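WZI (Escherichia coli, PDB 2YNK) is an outer-membrane lectin, a carbohydrate-binding beta-barrel that takes part in assembling the group 1 capsule of the bacterium. Local coordinates at residues V4-D9 with P149-P154; P31-E36 with L173-E178; S159-D164 with Y290-G295; G191-Q196 with G216-S221; G229-M234 with G272-F277. All coordinates share one frame; numbering follows the deposited sequence.

Contacts 4 and 5 lie in the wall of an 18-strand antiparallel barrel, whereas contacts 1, 2 and 3 bring other parts of the chain against it or one another. Contact 1 is the most central, its centre about 4 Å from that of the chain. It reaches contact 4 through Gln-196 OE1, 2.6 Å from Trp-152 NE1. Strand 170-176 of contact 2 lies beside strand 193-201 of contact 4, with Gln-175 OE1 2.7 Å from Gln-196 NE2. Contacts 4 and 5 are tied by the Arg-217 to Asp-274 salt bridge. Strand 287-295 of contact 3 lies beside strand 268-278 of contact 5, the contact centres about 7 Å apart. One bound hexane lies over a face of Tyr-195 in contact 4.

Contact 1 of 5, residues V4-D9 with P149-P154; sequences VVNDND and PQWWGP
Asn-6 is the residue with the most surface buried here, extending its carboxamide across to the backbone at Gln-150. Its ND2 donates a weak hydrogen bond to a main-chain carbonyl, with 3.4 Å between Asn-6 ND2 and Gln-150 O and an angle of 155° at the hydrogen. The same nitrogen, Asn-6 ND2, lies 3.8 Å from Trp-151 CB. There the two side chains cross at about a right angle, amide and indole planes 75° apart. Next to the amide, Pro-149 turns its ring toward Val-5. Pro-149 CG is 4.1 Å from Val-5 CB, and CG1 of Val-5, anti to its carbonyl carbon (chi1 -66°), comes equally near Pro-149 CD. Beyond the contact, Trp-151 meets Phe-86 edge-to-face, while Gln-150 spends its polar end on Gln-196, Ser-198 and Arg-162. Asp-7 is the N-cap of helix 8-19, its OD2 taking Leu-10 N and its OD1 forming a salt bridge with Arg-61. This sets the segment leading into helix 8-19 beside the short strand 151-152, near the chain's centre and so probably inside the barrel. With one weak polar bond and a small apolar patch the contact is light, and Asp-7 probably does more to fix 4-9.

Contact 2 of 5, residues P31-E36 with L173-E178; sequences PLSQEE and LMQRAE
Ser-33 and Arg-176 make the shortest polar link: the hydroxyl donates to a main-chain carbonyl, with Ser-33 OG 2.6 Å from Arg-176 O. The donor lies in the carbonyl plane, at a C=O...O angle of 145°. Ser-33 holds OG anti to its own carbonyl carbon (chi1 -50°), which turns the hydroxyl onto strand 170-176. Gln-175 adds a weaker bond, its NE2 3.3 Å from Pro-31 O and badly bent at the hydrogen. The other end of that extended side chain, OE1, accepts from Gln-196 on the next strand, the firmer of the two bonds. Packing spreads from here in two directions. Pro-31 and Leu-173 reach toward each other tip to tip, with Pro-31 CD 4.1 Å from Leu-173 CD1. Toward the start of helix 34-42, Glu-35 CB faces Ala-177 CB at 4.4 Å, and Glu-36 CB rests 3.4 Å from Ala-177 O. Glu-36 bends back at chi2 and uses its carboxylate on Arg-39 and on Gln-179 N. Strand 170-176 is flanked in the barrel by strands 141-145 and 193-201. Against this wall the contact sets the short strand 32-33, itself paired with strand 3-4, and the first turn of helix 34-42; Trp-142 touches both Ser-33 and Ala-177.

Contact 3 of 5, residues S159-D164 with Y290-G295; sequences SLIRGD and YGQMIG
An ST turn begins the segment 159-164, part of the loop after strand 151-152, and presents Leu-160 and Ile-161 to Gln-292 and Ile-294 on barrel strand 287-295. Ser-159 OG accepts from two backbone nitrogens, 3.1 Å from Ile-161 N and 2.9 Å from Arg-162 N, the second bond making it an ST motif as well. The preceding N-H, that of Leu-160, is turned to the strand instead and meets an amide oxygen, Leu-160 N lying 3.0 Å from Gln-292 OE1. That bond is nearly straight at 175°, yet the donor stands 45° out of the carbonyl plane. Gln-292 gets there fully extended, CG anti to the backbone N (chi1 180°), and slides past Leu-160 in the opposite direction. Its NE2 donates to Trp-152 O, the same carbonyl that takes the Ser-159 hydroxyl, so both ends of this buried amide are held. In the 18-strand barrel, strand 287-295 runs between strands 268-278 and 306-317, and the loop's Arg-162 is joined by a backbone bond to Trp-152. The rest is mostly apolar. Leu-160 CB packs 3.7 Å from Ile-294 CG1. Ile-161 crosses Ile-294 at about a right angle, the ends touching at 3.7 Å between Ile-161 CD1 and Ile-294 CD1. Farther out, Tyr-343 and Tyr-352 donate their hydroxyls to the carbonyls of Leu-160 and Ile-161.

Contact 4 of 5, residues G191-Q196 with G216-S221; sequences GPWQYQ and GRFTFS. With HEX (hexane), chain S.
Strands 193-196 and 216-221 run antiparallel, their axes 4.7 Å apart at an angle of 172°, with paired bonds at Gln-194/Thr-219 and Gln-196/Arg-217 and a further one from Ser-221 N to Pro-192 O. Trp-193, Tyr-195, Phe-218 and Phe-220 share one face. There Trp-193 meets its diagonal neighbour, with Trp-193 CE3 3.5 Å from Phe-218 CE1. The planes are only 24° apart but slid aside, so the rings barely overlap. Directly opposite, Trp-193 CB lies 3.9 Å from Phe-220 CB. Bound hexane lies over one face of the Tyr-195 ring, HEX C2 3.7 Å from Tyr-195 CZ, and the phenol OH bonds Gln-141. Gln-194, Gln-196, Arg-217 and Thr-219 occupy the other face, where Arg-217 bonds Thr-29. Trp-193 also belongs to an octane pocket. This is a beta hairpin of an outer-membrane barrel: the aromatic face, with hexane on it, is consistent with the lipid-facing side, and the polar face with the interior.

Contact 5 of 5, residues G229-M234 with G272-F277; sequences GASRIM and GFDFKF
Phe-273 turns the edge of its ring to Gly-229 and Ala-230: Phe-273 CD1 is 3.8 Å from Ala-230 CB, and Gly-229 O lies in the ring plane, 3.7 Å from Phe-273 CD1. The ring is laid toward the neighbouring strand because CG stands anti to its own carbonyl carbon (chi1 -50°). On the other face, the Asp-274 carboxylate leans over Gly-229, which has no side chain there, bringing Asp-274 OD2 to 3.5 Å from Gly-229 CA. That oxygen forms a salt bridge with Arg-217. Ser-231 sets OG between its backbone N and carbonyl carbon (chi1 39°), where it has a weak hydrogen bond with the same arginine. Between the two faces, Gly-229 and Asp-274 exchange two backbone bonds, as do Ser-231 and Gly-272. A bound hexane touches Ala-230 and Ser-231. Adjacent antiparallel strands 226-236 and 268-278, apolar on the Ala-230/Phe-273 face and polar on the Ser-231/Asp-274 face, fit the wall of an outer-membrane barrel, whose outer side is apolar.

Contact 1 of 5, residues V4-D9 with P149-P154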
# COMPACT_ATOMS: atom_id res chain seq x y z
N VAL A 4 5.65 -3.81 10.00
CA VAL A 4 4.47 -4.57 9.62
C VAL A 4 4.09 -4.07 8.22
O VAL A 4 3.47 -3.02 8.07
CB VAL A 4 3.30 -4.37 10.61
CG1 VAL A 4 2.20 -5.40 10.37
CG2 VAL A 4 3.81 -4.44 12.04
N VAL A 5 4.52 -4.81 7.20
CA VAL A 5 4.31 -4.44 5.80
C VAL A 5 2.85 -4.62 5.38
O VAL A 5 2.05 -5.23 6.11
CB VAL A 5 5.23 -5.24 4.85
CG1 VAL A 5 6.69 -4.87 5.09
CG2 VAL A 5 4.99 -6.74 4.99
N ASN A 6 2.51 -4.10 4.21
CA ASN A 6 1.14 -4.13 3.70
C ASN A 6 0.46 -5.48 3.91
O ASN A 6 0.77 -6.44 3.22
CB ASN A 6 1.10 -3.81 2.20
CG ASN A 6 1.74 -2.48 1.86
OD1 ASN A 6 2.46 -1.89 2.66
ND2 ASN A 6 1.48 -2.02 0.65
N ASP A 7 -0.47 -5.54 4.86
CA ASP A 7 -1.40 -6.67 4.99
C ASP A 7 -2.79 -6.08 4.85
O ASP A 7 -3.07 -5.02 5.40
CB ASP A 7 -1.25 -7.34 6.34
CG ASP A 7 -2.14 -8.57 6.49
OD1 ASP A 7 -1.98 -9.51 5.68
OD2 ASP A 7 -2.98 -8.60 7.41
N ASN A 8 -3.66 -6.75 4.12
CA ASN A 8 -4.94 -6.14 3.78
C ASN A 8 -5.98 -6.40 4.88
O ASN A 8 -6.75 -5.51 5.22
CB ASN A 8 -5.44 -6.67 2.43
CG ASN A 8 -6.72 -6.01 1.98
OD1 ASN A 8 -6.82 -4.79 1.94
ND2 ASN A 8 -7.70 -6.81 1.61
N ASP A 9 -5.97 -7.62 5.42
CA ASP A 9 -6.84 -7.97 6.54
C ASP A 9 -6.56 -7.11 7.77
O ASP A 9 -7.50 -6.59 8.38
CB ASP A 9 -6.70 -9.46 6.89
CG ASP A 9 -7.51 -10.36 5.97
OD1 ASP A 9 -8.24 -9.82 5.11
OD2 ASP A 9 -7.42 -11.60 6.11
N PRO A 149 8.13 -3.50 0.79
CA PRO A 149 7.10 -2.68 0.17
C PRO A 149 6.60 -1.57 1.08
O PRO A 149 6.61 -1.72 2.33
CB PRO A 149 5.97 -3.68 -0.10
CG PRO A 149 6.17 -4.75 0.91
CD PRO A 149 7.65 -4.86 1.07
N GLN A 150 6.16 -0.48 0.46
CA GLN A 150 5.59 0.66 1.18
C GLN A 150 4.16 0.93 0.72
O GLN A 150 3.68 0.34 -0.27
CB GLN A 150 6.42 1.92 0.95
CG GLN A 150 7.81 1.90 1.56
CD GLN A 150 8.78 2.77 0.79
OE1 GLN A 150 9.07 2.52 -0.39
NE2 GLN A 150 9.31 3.79 1.45
N TRP A 151 3.49 1.81 1.46
CA TRP A 151 2.26 2.44 0.99
C TRP A 151 2.19 3.82 1.52
O TRP A 151 2.22 4.03 2.73
CB TRP A 151 1.05 1.66 1.44
CG TRP A 151 -0.25 2.13 0.85
CD1 TRP A 151 -1.10 3.12 1.33
CD2 TRP A 151 -0.91 1.62 -0.35
NE1 TRP A 151 -2.21 3.25 0.53
CE2 TRP A 151 -2.15 2.38 -0.50
CE3 TRP A 151 -0.61 0.64 -1.29
CZ2 TRP A 151 -3.03 2.14 -1.54
CZ3 TRP A 151 -1.51 0.41 -2.33
CH2 TRP A 151 -2.69 1.14 -2.45
N TRP A 152 2.09 4.79 0.61
CA TRP A 152 2.03 6.21 0.99
C TRP A 152 0.70 6.84 0.69
O TRP A 152 0.41 7.21 -0.46
CB TRP A 152 3.15 6.97 0.30
CG TRP A 152 4.50 6.77 0.94
CD1 TRP A 152 4.86 5.83 1.91
CD2 TRP A 152 5.72 7.50 0.65
NE1 TRP A 152 6.18 5.95 2.23
CE2 TRP A 152 6.75 6.93 1.52
CE3 TRP A 152 6.06 8.52 -0.21
CZ2 TRP A 152 8.04 7.40 1.52
CZ3 TRP A 152 7.37 8.99 -0.21
CH2 TRP A 152 8.34 8.44 0.64
N GLY A 153 -0.14 6.96 1.73
CA GLY A 153 -1.39 7.69 1.64
C GLY A 153 -2.60 6.91 2.10
O GLY A 153 -2.50 5.73 2.42
N PRO A 154 -3.76 7.57 2.12
CA PRO A 154 -4.97 7.02 2.71
C PRO A 154 -5.83 6.21 1.76
O PRO A 154 -6.86 5.67 2.18
CB PRO A 154 -5.72 8.27 3.14
CG PRO A 154 -5.36 9.28 2.10
CD PRO A 154 -3.98 8.94 1.62

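Contact 2 of 5, residues P31-E36 with L173-E178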
# COMPACT_ATOMS: atom_id res chain seq x y z
N PRO A 31 5.41 0.67 5.68
CA PRO A 31 5.03 -0.26 6.73
C PRO A 31 4.80 0.43 8.08
O PRO A 31 5.34 1.51 8.32
CB PRO A 31 6.23 -1.20 6.80
CG PRO A 31 7.37 -0.33 6.47
CD PRO A 31 6.86 0.61 5.42
N LEU A 32 3.99 -0.18 8.93
CA LEU A 32 3.69 0.36 10.27
C LEU A 32 4.64 -0.25 11.30
O LEU A 32 4.92 -1.44 11.26
CB LEU A 32 2.26 0.03 10.68
CG LEU A 32 1.13 0.38 9.72
CD1 LEU A 32 -0.16 -0.30 10.15
CD2 LEU A 32 0.95 1.88 9.62
N SER A 33 5.10 0.57 12.23
CA SER A 33 5.79 0.07 13.43
C SER A 33 4.81 -0.67 14.35
O SER A 33 3.77 -0.14 14.67
CB SER A 33 6.43 1.22 14.19
OG SER A 33 7.18 2.04 13.32
N GLN A 34 5.15 -1.89 14.74
CA GLN A 34 4.26 -2.69 15.59
C GLN A 34 4.08 -1.99 16.96
O GLN A 34 2.99 -1.94 17.51
CB GLN A 34 4.83 -4.11 15.77
CG GLN A 34 3.77 -5.17 16.01
CD GLN A 34 4.34 -6.49 16.51
OE1 GLN A 34 5.23 -7.08 15.89
NE2 GLN A 34 3.83 -6.96 17.64
N GLU A 35 5.17 -1.42 17.45
CA GLU A 35 5.20 -0.72 18.73
C GLU A 35 4.15 0.39 18.77
O GLU A 35 3.62 0.71 19.85
CB GLU A 35 6.60 -0.15 18.99
CG GLU A 35 7.70 -1.19 19.21
CD GLU A 35 8.13 -1.95 17.95
OE1 GLU A 35 7.82 -1.51 16.81
OE2 GLU A 35 8.77 -3.01 18.08
N GLU A 36 3.84 0.96 17.60
CA GLU A 36 2.80 1.97 17.46
C GLU A 36 1.40 1.34 17.46
O GLU A 36 0.44 1.94 17.97
CB GLU A 36 3.03 2.80 16.18
CG GLU A 36 1.90 3.74 15.78
CD GLU A 36 1.61 4.82 16.80
OE1 GLU A 36 2.45 5.08 17.69
OE2 GLU A 36 0.52 5.42 16.72
N LEU A 173 15.46 1.96 4.82
CA LEU A 173 14.21 2.60 5.23
C LEU A 173 14.26 2.94 6.73
O LEU A 173 14.80 2.18 7.52
CB LEU A 173 13.04 1.66 4.91
CG LEU A 173 11.62 2.22 5.04
CD1 LEU A 173 10.69 1.41 4.15
CD2 LEU A 173 11.13 2.22 6.49
N MSE A 174 13.71 4.10 7.08
CA MSE A 174 13.78 4.59 8.45
C MSE A 174 12.49 5.22 8.86
O MSE A 174 11.85 5.90 8.06
CB MSE A 174 14.95 5.56 8.60
CG MSE A 174 15.67 5.26 9.91
SE MSE A 174 17.14 6.54 10.22
CE MSE A 174 16.67 7.19 12.03
N GLN A 175 12.12 5.00 10.13
CA GLN A 175 10.81 5.38 10.69
C GLN A 175 10.86 5.59 12.20
O GLN A 175 11.73 5.06 12.87
CB GLN A 175 9.83 4.24 10.49
CG GLN A 175 9.20 4.19 9.14
CD GLN A 175 8.17 3.10 9.03
OE1 GLN A 175 7.56 2.93 7.97
NE2 GLN A 175 7.95 2.36 10.12
N ARG A 176 9.87 6.30 12.74
CA ARG A 176 9.67 6.28 14.19
C ARG A 176 9.10 4.92 14.58
O ARG A 176 8.38 4.31 13.80
CB ARG A 176 8.69 7.37 14.64
CG ARG A 176 9.15 8.79 14.38
CD ARG A 176 8.18 9.78 15.00
NE ARG A 176 8.43 9.98 16.43
CZ ARG A 176 7.61 10.61 17.27
NH1 ARG A 176 6.44 11.09 16.86
NH2 ARG A 176 7.95 10.73 18.54
N ALA A 177 9.42 4.46 15.79
CA ALA A 177 8.78 3.25 16.33
C ALA A 177 7.46 3.68 16.95
O ALA A 177 6.40 3.45 16.36
CB ALA A 177 9.68 2.57 17.35
N GLU A 178 7.51 4.32 18.11
CA GLU A 178 6.32 4.95 18.69
C GLU A 178 6.20 6.35 18.12
O GLU A 178 7.21 7.03 17.92
CB GLU A 178 6.40 5.00 20.21
CG GLU A 178 5.90 3.73 20.87
CD GLU A 178 5.87 3.85 22.38
OE1 GLU A 178 5.28 4.82 22.91
OE2 GLU A 178 6.43 2.96 23.05

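Contact 3 of 5, residues S159-D164 with Y290-G295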
# COMPACT_ATOMS: atom_id res chain seq x y z
N SER A 159 -1.79 4.25 -4.18
CA SER A 159 -1.12 5.49 -3.85
C SER A 159 -0.68 6.15 -5.15
O SER A 159 -0.17 5.49 -6.04
CB SER A 159 0.11 5.24 -3.00
OG SER A 159 0.96 6.38 -3.02
N LEU A 160 -0.84 7.46 -5.25
CA LEU A 160 -0.43 8.18 -6.45
C LEU A 160 1.07 8.39 -6.52
O LEU A 160 1.58 8.83 -7.57
CB LEU A 160 -1.11 9.55 -6.52
CG LEU A 160 -2.63 9.61 -6.56
CD1 LEU A 160 -3.09 11.06 -6.47
CD2 LEU A 160 -3.19 8.94 -7.81
N ILE A 161 1.79 8.09 -5.44
CA ILE A 161 3.22 8.41 -5.35
C ILE A 161 4.12 7.22 -5.02
O ILE A 161 5.17 7.08 -5.61
CB ILE A 161 3.47 9.53 -4.31
CG1 ILE A 161 4.94 9.97 -4.37
CG2 ILE A 161 3.06 9.08 -2.91
CD1 ILE A 161 5.17 11.41 -3.96
N ARG A 162 3.72 6.40 -4.05
CA ARG A 162 4.45 5.18 -3.75
C ARG A 162 3.49 4.12 -3.26
O ARG A 162 3.05 4.13 -2.11
CB ARG A 162 5.56 5.41 -2.72
CG ARG A 162 6.85 5.95 -3.32
CD ARG A 162 7.58 4.96 -4.24
NE ARG A 162 7.97 3.74 -3.54
CZ ARG A 162 7.34 2.57 -3.61
NH1 ARG A 162 6.27 2.40 -4.39
NH2 ARG A 162 7.79 1.55 -2.89
N GLY A 163 3.17 3.19 -4.16
CA GLY A 163 2.31 2.09 -3.86
C GLY A 163 3.01 0.75 -3.91
O GLY A 163 4.20 0.63 -3.64
N ASP A 164 2.25 -0.23 -4.38
CA ASP A 164 2.36 -1.63 -4.03
C ASP A 164 2.35 -2.53 -5.24
O ASP A 164 2.40 -3.75 -5.08
CB ASP A 164 1.07 -1.94 -3.29
CG ASP A 164 1.23 -2.93 -2.21
OD1 ASP A 164 2.35 -3.07 -1.68
OD2 ASP A 164 0.21 -3.55 -1.88
N TYR A 290 -11.24 11.06 2.48
CA TYR A 290 -9.82 11.27 2.28
C TYR A 290 -9.50 11.72 0.85
O TYR A 290 -10.30 11.54 -0.06
CB TYR A 290 -9.07 9.98 2.60
CG TYR A 290 -9.59 8.75 1.88
CD1 TYR A 290 -9.18 8.47 0.57
CD2 TYR A 290 -10.48 7.87 2.49
CE1 TYR A 290 -9.65 7.36 -0.10
CE2 TYR A 290 -10.96 6.75 1.83
CZ TYR A 290 -10.53 6.50 0.53
OH TYR A 290 -10.99 5.39 -0.15
N GLY A 291 -8.32 12.29 0.68
CA GLY A 291 -7.85 12.78 -0.61
C GLY A 291 -6.34 12.84 -0.72
O GLY A 291 -5.63 12.93 0.29
N GLN A 292 -5.83 12.79 -1.95
CA GLN A 292 -4.40 12.85 -2.19
C GLN A 292 -4.14 13.57 -3.51
O GLN A 292 -4.82 13.32 -4.50
CB GLN A 292 -3.81 11.43 -2.24
CG GLN A 292 -2.31 11.37 -2.50
CD GLN A 292 -1.75 9.96 -2.39
OE1 GLN A 292 -2.20 9.04 -3.08
NE2 GLN A 292 -0.77 9.78 -1.51
N MSE A 293 -3.15 14.46 -3.50
CA MSE A 293 -2.82 15.24 -4.69
C MSE A 293 -1.34 15.24 -4.89
O MSE A 293 -0.63 15.98 -4.22
CB MSE A 293 -3.34 16.66 -4.54
CG MSE A 293 -3.13 17.49 -5.81
SE MSE A 293 -3.39 19.40 -5.42
CE MSE A 293 -3.60 20.09 -7.26
N ILE A 294 -0.86 14.41 -5.81
CA ILE A 294 0.56 14.37 -6.15
C ILE A 294 0.79 15.02 -7.49
O ILE A 294 0.02 14.79 -8.43
CB ILE A 294 1.09 12.94 -6.23
CG1 ILE A 294 0.88 12.23 -4.89
CG2 ILE A 294 2.57 12.96 -6.59
CD1 ILE A 294 1.73 12.79 -3.77
N GLY A 295 1.84 15.83 -7.59
CA GLY A 295 2.17 16.56 -8.81
C GLY A 295 3.52 16.15 -9.38
O GLY A 295 4.38 15.66 -8.65

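Contact 4 of 5, residues G191-Q196 with G216-S221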
# COMPACT_ATOMS: atom_id res chain seq x y z
N GLY A 191 0.61 17.06 17.32
CA GLY A 191 -0.06 15.78 17.54
C GLY A 191 0.81 14.60 17.14
O GLY A 191 2.01 14.77 16.94
N PRO A 192 0.22 13.40 17.04
CA PRO A 192 0.99 12.24 16.61
C PRO A 192 1.51 12.50 15.21
O PRO A 192 0.76 12.96 14.35
CB PRO A 192 -0.03 11.09 16.61
CG PRO A 192 -1.15 11.57 17.46
CD PRO A 192 -1.20 13.05 17.23
N TRP A 193 2.79 12.24 15.01
CA TRP A 193 3.44 12.54 13.76
C TRP A 193 4.37 11.42 13.42
O TRP A 193 4.78 10.66 14.30
CB TRP A 193 4.16 13.88 13.85
CG TRP A 193 5.39 13.88 14.70
CD1 TRP A 193 5.48 14.14 16.06
CD2 TRP A 193 6.77 13.61 14.27
NE1 TRP A 193 6.78 14.04 16.49
CE2 TRP A 193 7.60 13.72 15.47
CE3 TRP A 193 7.37 13.28 13.06
CZ2 TRP A 193 8.96 13.53 15.44
CZ3 TRP A 193 8.76 13.08 13.04
CH2 TRP A 193 9.53 13.20 14.21
N GLN A 194 4.70 11.30 12.13
CA GLN A 194 5.57 10.24 11.66
C GLN A 194 6.32 10.64 10.39
O GLN A 194 5.79 11.36 9.53
CB GLN A 194 4.76 8.97 11.40
CG GLN A 194 5.46 7.86 10.63
CD GLN A 194 6.63 7.24 11.38
OE1 GLN A 194 7.55 7.94 11.82
NE2 GLN A 194 6.62 5.92 11.49
N TYR A 195 7.56 10.16 10.30
CA TYR A 195 8.36 10.32 9.12
C TYR A 195 8.70 8.95 8.55
O TYR A 195 8.78 7.96 9.27
CB TYR A 195 9.64 11.11 9.43
CG TYR A 195 10.73 10.30 10.11
CD1 TYR A 195 10.77 10.19 11.49
CD2 TYR A 195 11.71 9.66 9.37
CE1 TYR A 195 11.76 9.45 12.12
CE2 TYR A 195 12.70 8.92 9.99
CZ TYR A 195 12.72 8.81 11.36
OH TYR A 195 13.71 8.07 11.98
N GLN A 196 8.87 8.91 7.24
CA GLN A 196 9.51 7.76 6.59
C GLN A 196 10.49 8.29 5.57
O GLN A 196 10.15 9.14 4.75
CB GLN A 196 8.47 6.86 5.92
CG GLN A 196 9.02 5.48 5.58
CD GLN A 196 8.04 4.65 4.79
OE1 GLN A 196 8.03 4.68 3.56
NE2 GLN A 196 7.19 3.92 5.49
N GLY A 216 10.87 10.85 0.88
CA GLY A 216 10.55 11.29 2.22
C GLY A 216 9.07 11.52 2.36
O GLY A 216 8.40 11.97 1.41
N ARG A 217 8.54 11.19 3.53
CA ARG A 217 7.14 11.39 3.81
C ARG A 217 6.94 11.78 5.27
O ARG A 217 7.60 11.25 6.17
CB ARG A 217 6.35 10.12 3.50
CG ARG A 217 4.94 10.15 4.06
CD ARG A 217 4.11 9.00 3.56
NE ARG A 217 2.75 9.09 4.07
CZ ARG A 217 1.80 9.88 3.57
NH1 ARG A 217 2.05 10.67 2.53
NH2 ARG A 217 0.59 9.88 4.12
N PHE A 218 6.00 12.70 5.48
CA PHE A 218 5.71 13.24 6.80
C PHE A 218 4.21 13.31 6.97
O PHE A 218 3.49 13.70 6.04
CB PHE A 218 6.31 14.64 6.94
CG PHE A 218 6.11 15.25 8.30
CD1 PHE A 218 7.05 15.04 9.31
CD2 PHE A 218 5.00 16.05 8.57
CE1 PHE A 218 6.87 15.61 10.56
CE2 PHE A 218 4.83 16.62 9.82
CZ PHE A 218 5.76 16.39 10.82
N THR A 219 3.73 12.93 8.16
CA THR A 219 2.32 13.06 8.51
C THR A 219 2.14 13.55 9.94
O THR A 219 2.99 13.31 10.80
CB THR A 219 1.60 11.73 8.38
OG1 THR A 219 2.36 10.74 9.07
CG2 THR A 219 1.47 11.32 6.93
N PHE A 220 1.03 14.24 10.18
CA PHE A 220 0.68 14.64 11.53
C PHE A 220 -0.81 14.87 11.68
O PHE A 220 -1.50 15.23 10.71
CB PHE A 220 1.45 15.90 11.97
CG PHE A 220 1.00 17.17 11.30
CD1 PHE A 220 1.19 17.36 9.94
CD2 PHE A 220 0.41 18.18 12.04
CE1 PHE A 220 0.79 18.53 9.33
CE2 PHE A 220 0.01 19.35 11.44
CZ PHE A 220 0.20 19.53 10.08
N SER A 221 -1.28 14.65 12.90
CA SER A 221 -2.69 14.78 13.25
C SER A 221 -2.88 15.83 14.38
O SER A 221 -2.82 15.50 15.57
CB SER A 221 -3.23 13.41 13.65
OG SER A 221 -4.63 13.34 13.45
C1 HEX S . 15.02 12.24 10.50
C2 HEX S . 15.17 11.57 11.86
C3 HEX S . 14.27 12.20 12.93
C4 HEX S . 14.84 11.94 14.32
C5 HEX S . 14.06 12.62 15.44
C6 HEX S . 14.82 12.53 16.75

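Contact 5 of 5, residues G229-M234 with G272-F277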
# COMPACT_ATOMS: atom_id res chain seq x y z
N GLY A 229 -0.89 14.74 5.39
CA GLY A 229 0.34 14.13 4.87
C GLY A 229 1.03 14.97 3.81
O GLY A 229 0.39 15.68 3.03
N ALA A 230 2.35 14.87 3.80
CA ALA A 230 3.18 15.43 2.75
C ALA A 230 4.19 14.35 2.34
O ALA A 230 4.67 13.59 3.19
CB ALA A 230 3.88 16.68 3.25
N SER A 231 4.50 14.27 1.06
CA SER A 231 5.50 13.32 0.60
C SER A 231 6.18 13.74 -0.69
O SER A 231 5.57 14.39 -1.56
CB SER A 231 4.92 11.91 0.47
OG SER A 231 3.60 11.91 -0.04
N ARG A 232 7.45 13.37 -0.79
CA ARG A 232 8.28 13.72 -1.92
C ARG A 232 9.14 12.52 -2.34
O ARG A 232 9.63 11.76 -1.50
CB ARG A 232 9.14 14.93 -1.54
CG ARG A 232 9.93 15.56 -2.67
CD ARG A 232 10.56 16.86 -2.20
NE ARG A 232 11.82 17.17 -2.88
CZ ARG A 232 11.93 17.71 -4.09
NH1 ARG A 232 10.86 18.02 -4.82
NH2 ARG A 232 13.14 17.95 -4.59
N ILE A 233 9.31 12.36 -3.65
CA ILE A 233 10.13 11.30 -4.23
C ILE A 233 11.00 11.89 -5.32
O ILE A 233 10.51 12.69 -6.12
CB ILE A 233 9.25 10.20 -4.87
CG1 ILE A 233 8.94 9.10 -3.87
CG2 ILE A 233 9.92 9.58 -6.08
CD1 ILE A 233 10.13 8.22 -3.55
N MSE A 234 12.28 11.53 -5.36
CA MSE A 234 13.09 11.89 -6.53
C MSE A 234 13.72 10.67 -7.15
O MSE A 234 14.26 9.80 -6.47
CB MSE A 234 14.12 12.98 -6.24
CG MSE A 234 15.01 12.67 -5.05
SE MSE A 234 16.52 13.94 -5.07
CE MSE A 234 16.68 14.02 -3.09
N GLY A 272 3.57 15.77 -3.25
CA GLY A 272 2.20 16.17 -2.98
C GLY A 272 1.73 15.95 -1.56
O GLY A 272 2.51 15.60 -0.68
N PHE A 273 0.43 16.17 -1.35
CA PHE A 273 -0.18 16.11 -0.03
C PHE A 273 -1.34 15.13 -0.01
O PHE A 273 -1.93 14.83 -1.05
CB PHE A 273 -0.69 17.48 0.40
CG PHE A 273 0.31 18.58 0.23
CD1 PHE A 273 1.42 18.65 1.06
CD2 PHE A 273 0.15 19.56 -0.73
CE1 PHE A 273 2.36 19.67 0.92
CE2 PHE A 273 1.08 20.57 -0.89
CZ PHE A 273 2.18 20.63 -0.06
N ASP A 274 -1.66 14.65 1.18
CA ASP A 274 -2.84 13.83 1.40
C ASP A 274 -3.52 14.23 2.71
O ASP A 274 -2.91 14.89 3.55
CB ASP A 274 -2.50 12.33 1.41
CG ASP A 274 -1.08 12.03 1.87
OD1 ASP A 274 -0.11 12.32 1.12
OD2 ASP A 274 -0.92 11.49 2.98
N PHE A 275 -4.79 13.86 2.85
CA PHE A 275 -5.51 14.08 4.10
C PHE A 275 -6.53 12.96 4.33
O PHE A 275 -6.94 12.28 3.39
CB PHE A 275 -6.24 15.44 4.09
CG PHE A 275 -7.55 15.41 3.35
CD1 PHE A 275 -8.72 15.05 4.01
CD2 PHE A 275 -7.60 15.70 1.99
CE1 PHE A 275 -9.92 15.00 3.32
CE2 PHE A 275 -8.80 15.66 1.30
CZ PHE A 275 -9.96 15.31 1.97
N LYS A 276 -6.90 12.78 5.59
CA LYS A 276 -8.05 11.95 5.96
C LYS A 276 -8.81 12.66 7.09
O LYS A 276 -8.20 13.10 8.07
CB LYS A 276 -7.60 10.54 6.38
CG LYS A 276 -8.77 9.60 6.68
CD LYS A 276 -8.37 8.20 7.12
CE LYS A 276 -9.59 7.42 7.62
NZ LYS A 276 -9.43 5.93 7.69
N PHE A 277 -10.13 12.79 6.93
CA PHE A 277 -10.97 13.49 7.90
C PHE A 277 -12.03 12.57 8.50
O PHE A 277 -12.96 12.16 7.82
CB PHE A 277 -11.65 14.68 7.23
CG PHE A 277 -12.40 15.57 8.20
CD1 PHE A 277 -11.72 16.53 8.94
CD2 PHE A 277 -13.77 15.44 8.37
CE1 PHE A 277 -12.40 17.35 9.83
CE2 PHE A 277 -14.45 16.25 9.26
CZ PHE A 277 -13.77 17.21 9.99